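Local coordinates for protein dTDP-4-dehydrorhamnose reductase (PDB 3SC6) that catalyses the NADP-dependent interconversion of dTDP-4-dehydrorhamnose and dTDP-L-rhamnose in the rhamnose biosynthetic pathway, at residues N128-G131 with A132-A136; A64-K68 with V69-E73; G112-P115 with E116-E120. All blocks are in the same frame, centred on the assembly; numbering follows the deposited sequence.

Contact 1 of 3, residues N128-G131 with A132-A136. With NAP (NADP nicotinamide-adenine-dinucleotide phosphate), chain G.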
loop_
_atom_site.group_PDB
_atom_site.type_symbol
_atom_site.label_atom_id
_atom_site.label_comp_id
_atom_site.label_asym_id
_atom_site.label_seq_id
_atom_site.Cartn_x
_atom_site.Cartn_y
_atom_site.Cartn_z
ATOM N N ASN A 128 -9.618 6.412 -10.924
ATOM C CA ASN A 128 -10.469 5.235 -11.146
ATOM C C ASN A 128 -11.292 4.888 -9.907
ATOM O O ASN A 128 -11.101 5.486 -8.856
ATOM C CB ASN A 128 -9.606 4.046 -11.582
ATOM C CG ASN A 128 -8.568 3.655 -10.542
ATOM O OD1 ASN A 128 -8.668 4.022 -9.373
ATOM N ND2 ASN A 128 -7.585 2.871 -10.961
ATOM N N ILE A 129 -12.196 3.917 -10.022
ATOM C CA ILE A 129 -13.043 3.521 -8.881
ATOM C C ILE A 129 -12.241 3.168 -7.634
ATOM O O ILE A 129 -12.599 3.576 -6.534
ATOM C CB ILE A 129 -14.014 2.384 -9.238
ATOM C CG1 ILE A 129 -15.008 2.858 -10.297
ATOM C CG2 ILE A 129 -14.812 1.968 -8.020
ATOM C CD1 ILE A 129 -15.870 4.023 -9.840
ATOM N N TYR A 130 -11.172 2.397 -7.794
ATOM C CA TYR A 130 -10.341 2.026 -6.652
ATOM C C TYR A 130 -9.819 3.267 -5.955
ATOM O O TYR A 130 -9.947 3.406 -4.734
ATOM C CB TYR A 130 -9.180 1.144 -7.099
ATOM C CG TYR A 130 -8.132 0.880 -6.032
ATOM C CD1 TYR A 130 -8.296 -0.117 -5.078
ATOM C CD2 TYR A 130 -6.944 1.600 -6.024
ATOM C CE1 TYR A 130 -7.317 -0.358 -4.121
ATOM C CE2 TYR A 130 -5.968 1.366 -5.086
ATOM C CZ TYR A 130 -6.151 0.390 -4.139
ATOM O OH TYR A 130 -5.157 0.175 -3.211
ATOM N N GLY A 131 -9.238 4.172 -6.736
ATOM C CA GLY A 131 -8.693 5.410 -6.197
ATOM C C GLY A 131 -9.738 6.258 -5.499
ATOM O O GLY A 131 -9.472 6.832 -4.440
ATOM N N ALA A 132 -10.930 6.328 -6.088
ATOM C CA ALA A 132 -12.031 7.111 -5.533
ATOM C C ALA A 132 -12.575 6.496 -4.261
ATOM O O ALA A 132 -12.962 7.211 -3.342
ATOM C CB ALA A 132 -13.144 7.251 -6.554
ATOM N N SER A 133 -12.611 5.170 -4.212
ATOM C CA SER A 133 -13.116 4.465 -3.042
ATOM C C SER A 133 -12.223 4.707 -1.831
ATOM O O SER A 133 -12.727 4.935 -0.731
ATOM C CB SER A 133 -13.229 2.967 -3.313
ATOM O OG SER A 133 -11.962 2.415 -3.612
ATOM N N LYS A 134 -10.902 4.654 -2.009
ATOM C CA LYS A 134 -10.037 4.890 -0.861
ATOM C C LYS A 134 -9.939 6.365 -0.493
ATOM O O LYS A 134 -9.676 6.693 0.659
ATOM C CB LYS A 134 -8.679 4.198 -0.944
ATOM C CG LYS A 134 -8.831 2.687 -1.052
ATOM C CD LYS A 134 -7.558 1.935 -0.758
ATOM C CE LYS A 134 -7.184 2.136 0.719
ATOM N NZ LYS A 134 -5.975 1.406 1.162
ATOM N N TYR A 135 -10.145 7.258 -1.452
ATOM C CA TYR A 135 -10.099 8.678 -1.129
ATOM C C TYR A 135 -11.276 8.937 -0.197
ATOM O O TYR A 135 -11.144 9.663 0.789
ATOM C CB TYR A 135 -10.140 9.563 -2.375
ATOM C CG TYR A 135 -10.276 11.033 -2.048
ATOM C CD1 TYR A 135 -9.212 11.751 -1.517
ATOM C CD2 TYR A 135 -11.450 11.723 -2.342
ATOM C CE1 TYR A 135 -9.337 13.100 -1.220
ATOM C CE2 TYR A 135 -11.579 13.074 -2.065
ATOM C CZ TYR A 135 -10.517 13.759 -1.505
ATOM O OH TYR A 135 -10.628 15.108 -1.223
ATOM N N ALA A 136 -12.416 8.312 -0.503
ATOM C CA ALA A 136 -13.615 8.447 0.309
ATOM C C ALA A 136 -13.278 7.868 1.675
ATOM O O ALA A 136 -13.742 8.350 2.705
ATOM C CB ALA A 136 -14.783 7.696 -0.320
HETATM P PA NAP G . -4.149 -7.354 -0.322
HETATM O O1A NAP G . -5.372 -7.480 -1.198
HETATM O O2A NAP G . -3.176 -8.511 -0.241
HETATM O O5B NAP G . -4.608 -6.985 1.175
HETATM C C5B NAP G . -5.950 -6.625 1.490
HETATM C C4B NAP G . -6.515 -7.643 2.474
HETATM O O4B NAP G . -7.773 -7.179 2.989
HETATM C C3B NAP G . -6.764 -9.000 1.816
HETATM O O3B NAP G . -6.073 -10.051 2.497
HETATM C C2B NAP G . -8.258 -9.205 1.922
HETATM O O2B NAP G . -8.600 -10.571 2.147
HETATM C C1B NAP G . -8.636 -8.310 3.096
HETATM N N9A NAP G . -10.091 -7.997 3.123
HETATM C C8A NAP G . -10.950 -7.977 2.086
HETATM N N7A NAP G . -12.184 -7.678 2.550
HETATM C C5A NAP G . -12.091 -7.523 3.884
HETATM C C6A NAP G . -13.060 -7.202 4.958
HETATM N N6A NAP G . -14.368 -6.989 4.669
HETATM N N1A NAP G . -12.603 -7.119 6.229
HETATM C C2A NAP G . -11.302 -7.330 6.507
HETATM N N3A NAP G . -10.406 -7.627 5.543
HETATM C C4A NAP G . -10.774 -7.729 4.239
HETATM O O3 NAP G . -3.344 -6.022 -0.757
HETATM P PN NAP G . -2.198 -5.341 0.163
HETATM O O1N NAP G . -1.175 -4.725 -0.761
HETATM O O2N NAP G . -1.770 -6.290 1.255
HETATM O O5D NAP G . -2.994 -4.143 0.876
HETATM C C5D NAP G . -2.295 -3.148 1.622
HETATM C C4D NAP G . -2.919 -1.771 1.400
HETATM O O4D NAP G . -2.110 -1.000 0.499
HETATM C C3D NAP G . -4.319 -1.840 0.796
HETATM O O3D NAP G . -5.243 -1.114 1.611
HETATM C C2D NAP G . -4.202 -1.200 -0.570
HETATM O O2D NAP G . -5.363 -0.419 -0.853
HETATM C C1D NAP G . -2.937 -0.354 -0.478
HETATM N N1N NAP G . -2.222 -0.219 -1.756
HETATM C C2N NAP G . -1.761 -1.311 -2.390
HETATM C C3N NAP G . -1.078 -1.200 -3.601
HETATM C C7N NAP G . -0.578 -2.443 -4.288
HETATM O O7N NAP G . -0.846 -3.534 -3.805
HETATM N N7N NAP G . 0.148 -2.346 -5.400
HETATM C C4N NAP G . -0.871 0.064 -4.147
HETATM C C5N NAP G . -1.350 1.175 -3.472
HETATM C C6N NAP G . -2.024 1.006 -2.267
HETATM P P2B NAP G . -9.239 -11.464 0.965
HETATM O O1X NAP G . -9.190 -12.861 1.533
HETATM O O2X NAP G . -10.635 -10.918 0.782
HETATM O O3X NAP G . -8.328 -11.233 -0.215
#

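Contact 2 of 3, residues A64-K68 with V69-E73. With NAP (NADP nicotinamide-adenine-dinucleotide phosphate), chain G.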
loop_
_atom_site.group_PDB
_atom_site.type_symbol
_atom_site.label_atom_id
_atom_site.label_comp_id
_atom_site.label_asym_id
_atom_site.label_seq_id
_atom_site.Cartn_x
_atom_site.Cartn_y
_atom_site.Cartn_z
ATOM N N ALA A 64 -6.750 -3.766 5.688
ATOM C CA ALA A 64 -7.896 -4.336 4.980
ATOM C C ALA A 64 -8.336 -3.443 3.819
ATOM O O ALA A 64 -8.396 -2.219 3.957
ATOM C CB ALA A 64 -9.058 -4.561 5.947
ATOM N N ALA A 65 -8.639 -4.063 2.680
ATOM C CA ALA A 65 -9.072 -3.321 1.499
ATOM C C ALA A 65 -9.378 -4.225 0.303
ATOM O O ALA A 65 -8.955 -5.385 0.248
ATOM C CB ALA A 65 -8.014 -2.300 1.107
ATOM N N TYR A 66 -10.132 -3.669 -0.644
ATOM C CA TYR A 66 -10.520 -4.354 -1.867
ATOM C C TYR A 66 -9.519 -3.832 -2.887
ATOM O O TYR A 66 -9.692 -2.745 -3.432
ATOM C CB TYR A 66 -11.952 -3.980 -2.250
ATOM C CG TYR A 66 -12.465 -4.648 -3.499
ATOM C CD1 TYR A 66 -13.115 -5.874 -3.436
ATOM C CD2 TYR A 66 -12.318 -4.049 -4.741
ATOM C CE1 TYR A 66 -13.596 -6.493 -4.579
ATOM C CE2 TYR A 66 -12.796 -4.656 -5.891
ATOM C CZ TYR A 66 -13.436 -5.880 -5.804
ATOM O OH TYR A 66 -13.909 -6.492 -6.944
ATOM N N THR A 67 -8.465 -4.608 -3.128
ATOM C CA THR A 67 -7.409 -4.222 -4.063
ATOM C C THR A 67 -7.515 -4.806 -5.474
ATOM O O THR A 67 -6.497 -5.116 -6.096
ATOM C CB THR A 67 -6.039 -4.619 -3.493
ATOM O OG1 THR A 67 -5.970 -6.043 -3.359
ATOM C CG2 THR A 67 -5.820 -3.966 -2.133
ATOM N N LYS A 68 -8.736 -4.949 -5.982
ATOM C CA LYS A 68 -8.949 -5.488 -7.327
ATOM C C LYS A 68 -9.270 -4.315 -8.250
ATOM O O LYS A 68 -10.419 -4.103 -8.647
ATOM C CB LYS A 68 -10.061 -6.532 -7.314
ATOM C CG LYS A 68 -9.750 -7.697 -6.385
ATOM C CD LYS A 68 -10.849 -8.736 -6.357
ATOM C CE LYS A 68 -10.491 -9.862 -5.404
ATOM N NZ LYS A 68 -11.546 -10.908 -5.352
ATOM N N VAL A 69 -8.222 -3.562 -8.569
ATOM C CA VAL A 69 -8.293 -2.376 -9.424
ATOM C C VAL A 69 -9.221 -2.510 -10.630
ATOM O O VAL A 69 -10.154 -1.726 -10.783
ATOM C CB VAL A 69 -6.883 -1.971 -9.920
ATOM C CG1 VAL A 69 -6.966 -0.748 -10.811
ATOM C CG2 VAL A 69 -5.960 -1.694 -8.745
ATOM N N ASP A 70 -8.961 -3.499 -11.478
ATOM C CA ASP A 70 -9.774 -3.728 -12.678
ATOM C C ASP A 70 -11.228 -4.091 -12.412
ATOM O O ASP A 70 -12.137 -3.490 -12.987
ATOM C CB ASP A 70 -9.152 -4.829 -13.543
ATOM C CG ASP A 70 -7.795 -4.449 -14.082
ATOM O OD1 ASP A 70 -7.092 -5.335 -14.611
ATOM O OD2 ASP A 70 -7.422 -3.266 -13.963
ATOM N N GLN A 71 -11.448 -5.072 -11.545
ATOM C CA GLN A 71 -12.804 -5.506 -11.233
ATOM C C GLN A 71 -13.575 -4.438 -10.445
ATOM O O GLN A 71 -14.805 -4.474 -10.376
ATOM C CB GLN A 71 -12.767 -6.849 -10.494
ATOM C CG GLN A 71 -14.133 -7.455 -10.204
ATOM C CD GLN A 71 -14.036 -8.807 -9.520
ATOM O OE1 GLN A 71 -15.050 -9.459 -9.267
ATOM N NE2 GLN A 71 -12.811 -9.241 -9.229
ATOM N N ALA A 72 -12.845 -3.483 -9.870
ATOM C CA ALA A 72 -13.452 -2.402 -9.100
ATOM C C ALA A 72 -14.417 -1.607 -9.977
ATOM O O ALA A 72 -15.424 -1.093 -9.494
ATOM C CB ALA A 72 -12.373 -1.484 -8.543
ATOM N N GLU A 73 -14.093 -1.507 -11.264
ATOM C CA GLU A 73 -14.920 -0.780 -12.231
ATOM C C GLU A 73 -16.278 -1.453 -12.434
ATOM O O GLU A 73 -17.273 -0.790 -12.720
ATOM C CB GLU A 73 -14.190 -0.700 -13.579
ATOM C CG GLU A 73 -12.873 0.076 -13.559
ATOM C CD GLU A 73 -13.056 1.555 -13.267
ATOM O OE1 GLU A 73 -14.195 2.054 -13.397
ATOM O OE2 GLU A 73 -12.050 2.230 -12.960
HETATM P PA NAP G . -4.149 -7.354 -0.322
HETATM O O1A NAP G . -5.372 -7.480 -1.198
HETATM O O2A NAP G . -3.176 -8.511 -0.241
HETATM O O5B NAP G . -4.608 -6.985 1.175
HETATM C C5B NAP G . -5.950 -6.625 1.490
HETATM C C4B NAP G . -6.515 -7.643 2.474
HETATM O O4B NAP G . -7.773 -7.179 2.989
HETATM C C3B NAP G . -6.764 -9.000 1.816
HETATM O O3B NAP G . -6.073 -10.051 2.497
HETATM C C2B NAP G . -8.258 -9.205 1.922
HETATM O O2B NAP G . -8.600 -10.571 2.147
HETATM C C1B NAP G . -8.636 -8.310 3.096
HETATM N N9A NAP G . -10.091 -7.997 3.123
HETATM C C8A NAP G . -10.950 -7.977 2.086
HETATM N N7A NAP G . -12.184 -7.678 2.550
HETATM C C5A NAP G . -12.091 -7.523 3.884
HETATM C C6A NAP G . -13.060 -7.202 4.958
HETATM N N6A NAP G . -14.368 -6.989 4.669
HETATM N N1A NAP G . -12.603 -7.119 6.229
HETATM C C2A NAP G . -11.302 -7.330 6.507
HETATM N N3A NAP G . -10.406 -7.627 5.543
HETATM C C4A NAP G . -10.774 -7.729 4.239
HETATM O O3 NAP G . -3.344 -6.022 -0.757
HETATM P PN NAP G . -2.198 -5.341 0.163
HETATM O O1N NAP G . -1.175 -4.725 -0.761
HETATM O O2N NAP G . -1.770 -6.290 1.255
HETATM O O5D NAP G . -2.994 -4.143 0.876
HETATM C C5D NAP G . -2.295 -3.148 1.622
HETATM C C4D NAP G . -2.919 -1.771 1.400
HETATM O O4D NAP G . -2.110 -1.000 0.499
HETATM C C3D NAP G . -4.319 -1.840 0.796
HETATM O O3D NAP G . -5.243 -1.114 1.611
HETATM C C2D NAP G . -4.202 -1.200 -0.570
HETATM O O2D NAP G . -5.363 -0.419 -0.853
HETATM C C1D NAP G . -2.937 -0.354 -0.478
HETATM N N1N NAP G . -2.222 -0.219 -1.756
HETATM C C2N NAP G . -1.761 -1.311 -2.390
HETATM C C3N NAP G . -1.078 -1.200 -3.601
HETATM C C7N NAP G . -0.578 -2.443 -4.288
HETATM O O7N NAP G . -0.846 -3.534 -3.805
HETATM N N7N NAP G . 0.148 -2.346 -5.400
HETATM C C4N NAP G . -0.871 0.064 -4.147
HETATM C C5N NAP G . -1.350 1.175 -3.472
HETATM C C6N NAP G . -2.024 1.006 -2.267
HETATM P P2B NAP G . -9.239 -11.464 0.965
HETATM O O1X NAP G . -9.190 -12.861 1.533
HETATM O O2X NAP G . -10.635 -10.918 0.782
HETATM O O3X NAP G . -8.328 -11.233 -0.215
#

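Contact 3 of 3, residues G112-P115 with E116-E120. With SO4 (sulfate ion), chain I.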
loop_
_atom_site.group_PDB
_atom_site.type_symbol
_atom_site.label_atom_id
_atom_site.label_comp_id
_atom_site.label_asym_id
_atom_site.label_seq_id
_atom_site.Cartn_x
_atom_site.Cartn_y
_atom_site.Cartn_z
ATOM N N GLY A 112 -2.247 11.243 -11.707
ATOM C CA GLY A 112 -0.955 10.669 -12.063
ATOM C C GLY A 112 -0.504 11.044 -13.458
ATOM O O GLY A 112 -0.051 10.194 -14.224
ATOM N N ASP A 113 -0.625 12.325 -13.786
ATOM C CA ASP A 113 -0.228 12.822 -15.099
ATOM C C ASP A 113 0.983 13.765 -15.035
ATOM O O ASP A 113 1.436 14.270 -16.058
ATOM C CB ASP A 113 -1.429 13.471 -15.799
ATOM C CG ASP A 113 -2.053 14.585 -14.983
ATOM O OD1 ASP A 113 -1.534 14.892 -13.889
ATOM O OD2 ASP A 113 -3.074 15.146 -15.432
ATOM N N ARG A 114 1.507 13.988 -13.833
ATOM C CA ARG A 114 2.663 14.854 -13.652
ATOM C C ARG A 114 3.879 13.990 -13.363
ATOM O O ARG A 114 3.827 13.128 -12.488
ATOM C CB ARG A 114 2.447 15.837 -12.506
ATOM C CG ARG A 114 1.287 16.792 -12.710
ATOM C CD ARG A 114 1.179 17.771 -11.548
ATOM N NE ARG A 114 0.086 18.725 -11.728
ATOM C CZ ARG A 114 -0.209 19.701 -10.873
ATOM N NH1 ARG A 114 0.511 19.868 -9.767
ATOM N NH2 ARG A 114 -1.226 20.521 -11.124
ATOM N N PRO A 115 4.981 14.216 -14.098
ATOM C CA PRO A 115 6.206 13.427 -13.892
ATOM C C PRO A 115 6.886 13.643 -12.534
ATOM O O PRO A 115 7.403 12.684 -11.954
ATOM C CB PRO A 115 7.125 13.872 -15.044
ATOM C CG PRO A 115 6.568 15.160 -15.534
ATOM C CD PRO A 115 5.104 15.166 -15.218
ATOM N N GLU A 116 6.890 14.884 -12.042
ATOM C CA GLU A 116 7.511 15.200 -10.746
ATOM C C GLU A 116 6.694 14.655 -9.568
ATOM O O GLU A 116 7.229 14.446 -8.478
ATOM C CB GLU A 116 7.764 16.710 -10.566
ATOM C CG GLU A 116 6.532 17.634 -10.613
ATOM C CD GLU A 116 5.834 17.668 -11.967
ATOM O OE1 GLU A 116 4.813 18.378 -12.092
ATOM O OE2 GLU A 116 6.311 16.999 -12.909
ATOM N N GLY A 117 5.399 14.437 -9.785
ATOM C CA GLY A 117 4.529 13.909 -8.739
ATOM C C GLY A 117 3.710 14.942 -7.995
ATOM O O GLY A 117 3.673 16.114 -8.363
ATOM N N TYR A 118 3.054 14.488 -6.932
ATOM C CA TYR A 118 2.215 15.343 -6.107
ATOM C C TYR A 118 2.660 15.288 -4.652
ATOM O O TYR A 118 3.183 14.267 -4.201
ATOM C CB TYR A 118 0.770 14.846 -6.176
ATOM C CG TYR A 118 0.185 14.804 -7.569
ATOM C CD1 TYR A 118 -0.514 15.889 -8.086
ATOM C CD2 TYR A 118 0.329 13.673 -8.368
ATOM C CE1 TYR A 118 -1.055 15.853 -9.363
ATOM C CE2 TYR A 118 -0.206 13.627 -9.647
ATOM C CZ TYR A 118 -0.898 14.722 -10.138
ATOM O OH TYR A 118 -1.432 14.684 -11.404
ATOM N N ASP A 119 2.466 16.387 -3.922
ATOM C CA ASP A 119 2.841 16.415 -2.511
ATOM C C ASP A 119 1.568 16.092 -1.735
ATOM O O ASP A 119 0.488 15.970 -2.323
ATOM C CB ASP A 119 3.458 17.750 -2.056
ATOM C CG ASP A 119 2.491 18.916 -2.122
ATOM O OD1 ASP A 119 2.909 20.035 -1.765
ATOM O OD2 ASP A 119 1.319 18.725 -2.505
ATOM N N GLU A 120 1.683 15.982 -0.419
ATOM C CA GLU A 120 0.535 15.654 0.409
ATOM C C GLU A 120 -0.526 16.751 0.482
ATOM O O GLU A 120 -1.641 16.492 0.931
ATOM C CB GLU A 120 0.979 15.297 1.832
ATOM C CG GLU A 120 1.977 14.128 1.979
ATOM C CD GLU A 120 3.376 14.406 1.415
ATOM O OE1 GLU A 120 3.610 15.489 0.841
ATOM O OE2 GLU A 120 4.252 13.531 1.572
HETATM S S SO4 I . -0.193 23.371 -8.836
HETATM O O1 SO4 I . -0.145 24.733 -8.307
HETATM O O2 SO4 I . 0.678 22.511 -8.039
HETATM O O3 SO4 I . -1.566 22.871 -8.777
HETATM O O4 SO4 I . 0.264 23.373 -10.223
#

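Contact 1 of 3, residues N128-G131 with A132-A136
The backbone O of Tyr130 takes two hydrogen bonds, one from Lys134 N at 3.1 Å and one from Ser133 OG at 2.5 Å. Both donors come from the same face of the carbonyl plane. The hydroxyl meets the carbonyl at a C=O...OG angle of 119°, while the N-H comes in much closer to the line of the C=O. The stretch is the first turns of helix 129-144 and carries the Tyr-X-X-X-Lys motif of the short-chain dehydrogenase/reductase family. The spacing of four puts Tyr130 and Lys134 on one flank of the helix, side by side and pointing the same way. Tyr130 CG is anti to its own N (chi1 171°), which carries the ring to the cofactor. Tyr130 OH is modelled 2.4 Å from O2D of the nicotinamide ribose of NADP. They are hydrogen-bonded, with either as donor, but the modelled distance is very short and its exact value is doubtful. O2D sits at the ring edge, near the ring plane. The Lys134 chain runs past the same ring and bends at chi3 (66°). Its NZ then bonds O3D at 2.7 Å and also O2D, though the position of NZ is less certain. As modelled, O2D is approached by both side chains of the motif. Asn128 is the N-cap of the helix. Its OD1 accepts from Gly131 N at 2.7 Å, and Ala132 N bonds its backbone O at 2.9 Å. Ser133 OG is also hydrogen-bonded to Asn83 ND2 of helix 76-97, which ties the two helices together beside the pocket. Lys134 also touches Asn83, and Tyr130 packs on Thr106 of strand 100-106. Within the pair itself, Lys134 CD lies 3.9 Å from Tyr130 OH, at an oblique position to the ring.

Contact 2 of 3, residues A64-K68 with V69-E73
Thr67 and Val69 meet through a weak backbone bond, Val69 N to Thr67 O at 3.4 Å, beside the NADP cofactor. Thr67 belongs to the first shell round NADP: its OG1 donates to the phosphate oxygen O1A at 2.7 Å. OG1 stands between the backbone N and the carbonyl carbon (chi1 63°), while the methyl CG2 rests against the bridging O3 and the nicotinamide ribose. Two residues earlier, Ala65 N bonds O4B of the adenine ribose at 3.2 Å, with a fairly straight N-H. The methyl of Ala64 touches the adenine near N3A. The cofactor is therefore followed from base to diphosphate by one loop, which leaves strand 59-62 of the Rossmann fold. Behind this shell, Tyr66 turns to the short, weakly bonded helix 69-72. Its hydroxyl ends 3.4 Å from Gln71 CG, and the two side chains cross at about a right angle. Ala72 CA lies at the edge of the same ring, near its plane and 4.0 Å from Tyr66 CE2. Lys68 CG covers one face of the ring, offset toward the rim, and the extended Lys68 chain runs beside Gln71. Lys68 O accepts from Ala72 N at 2.8 Å, a bond weakened by its angle. Further out, Asn83 OD1 of helix 76-97 accepts from Tyr66 N, and the Tyr66 side chain packs on Leu78 and Ile82 of that helix. Asp70 OD2 forms a salt bridge with Arg251 NH1, joining the short helix to a later loop. The grip on the cofactor uses a hydroxyl and a backbone N-H. The two bonds from this loop to NADP both come from neutral donors, consistent with a grip by hydrogen bonding and methyl contact rather than by charge.

Contact 3 of 3, residues G112-P115 with E116-E120
The chain reverses in a type I beta turn, Arg114 to Gly117, with Pro115 and Glu116 at its corners: the runs 112-115 and 116-118 point 146° apart, and a weak bond from Gly117 N to Arg114 O at 3.4 Å spans the turn. Tyr118 reaches back across the reversal from the second arm. Its hydroxyl takes a long, weak but nearly straight bond from Asp113 N at 3.4 Å. Asp113 OD1 lies 2.5 Å from Tyr118 OH, at the ring edge and near the ring plane. Arg114 crosses Tyr118 at about a right angle. Its CD is 3.7 Å from Tyr118 CE1, and CE1 lies over one face of the guanidinium, whose plane is tilted 21° from the ring. The extended arginine chain carries NH1 to within 3.2 Å of O2 of a sulfate ion, probably from the crystallisation liquor. NH2 adds a weak bond to sulfate O3. With CG between its backbone N and carbonyl carbon and a bend at chi2 (-65°), the Glu116 chain folds back. OE2 lies along the Pro115 ring and OE1 approaches Arg114 CB. The Tyr118 ring also stacks with Phe110. This loop links strand 100-106 to helix 129-144. Gly112 and Tyr118 make backbone hydrogen bonds to Tyr254 and Gln258. Glu120 OE2 weakly bonds Met261 N of helix 260-264 and His211 N of strand 208-211.

Contacts 1 and 2 lie side by side, with centres about 9 Å apart, and both touch NADP. Contact 1 is the more buried, a regular helix start held by regular backbone hydrogen bonds. Contact 2 is a loop and a poorly bonded helical turn, partly buried. They touch directly: Ile129 CG2 is 3.5 Å from Ala72 O, and Tyr130 CD1 packs on Tyr66 O. Asn83 of helix 76-97 is hydrogen-bonded to both. Their cofactor bonds divide, contact 1 to the nicotinamide ribose and contact 2 to the adenine ribose and diphosphate. Contact 3 stands apart, its centre about 17 Å from that of contact 1, with exposed Asp113, Arg114 and Glu116 around the buried Tyr118 ring.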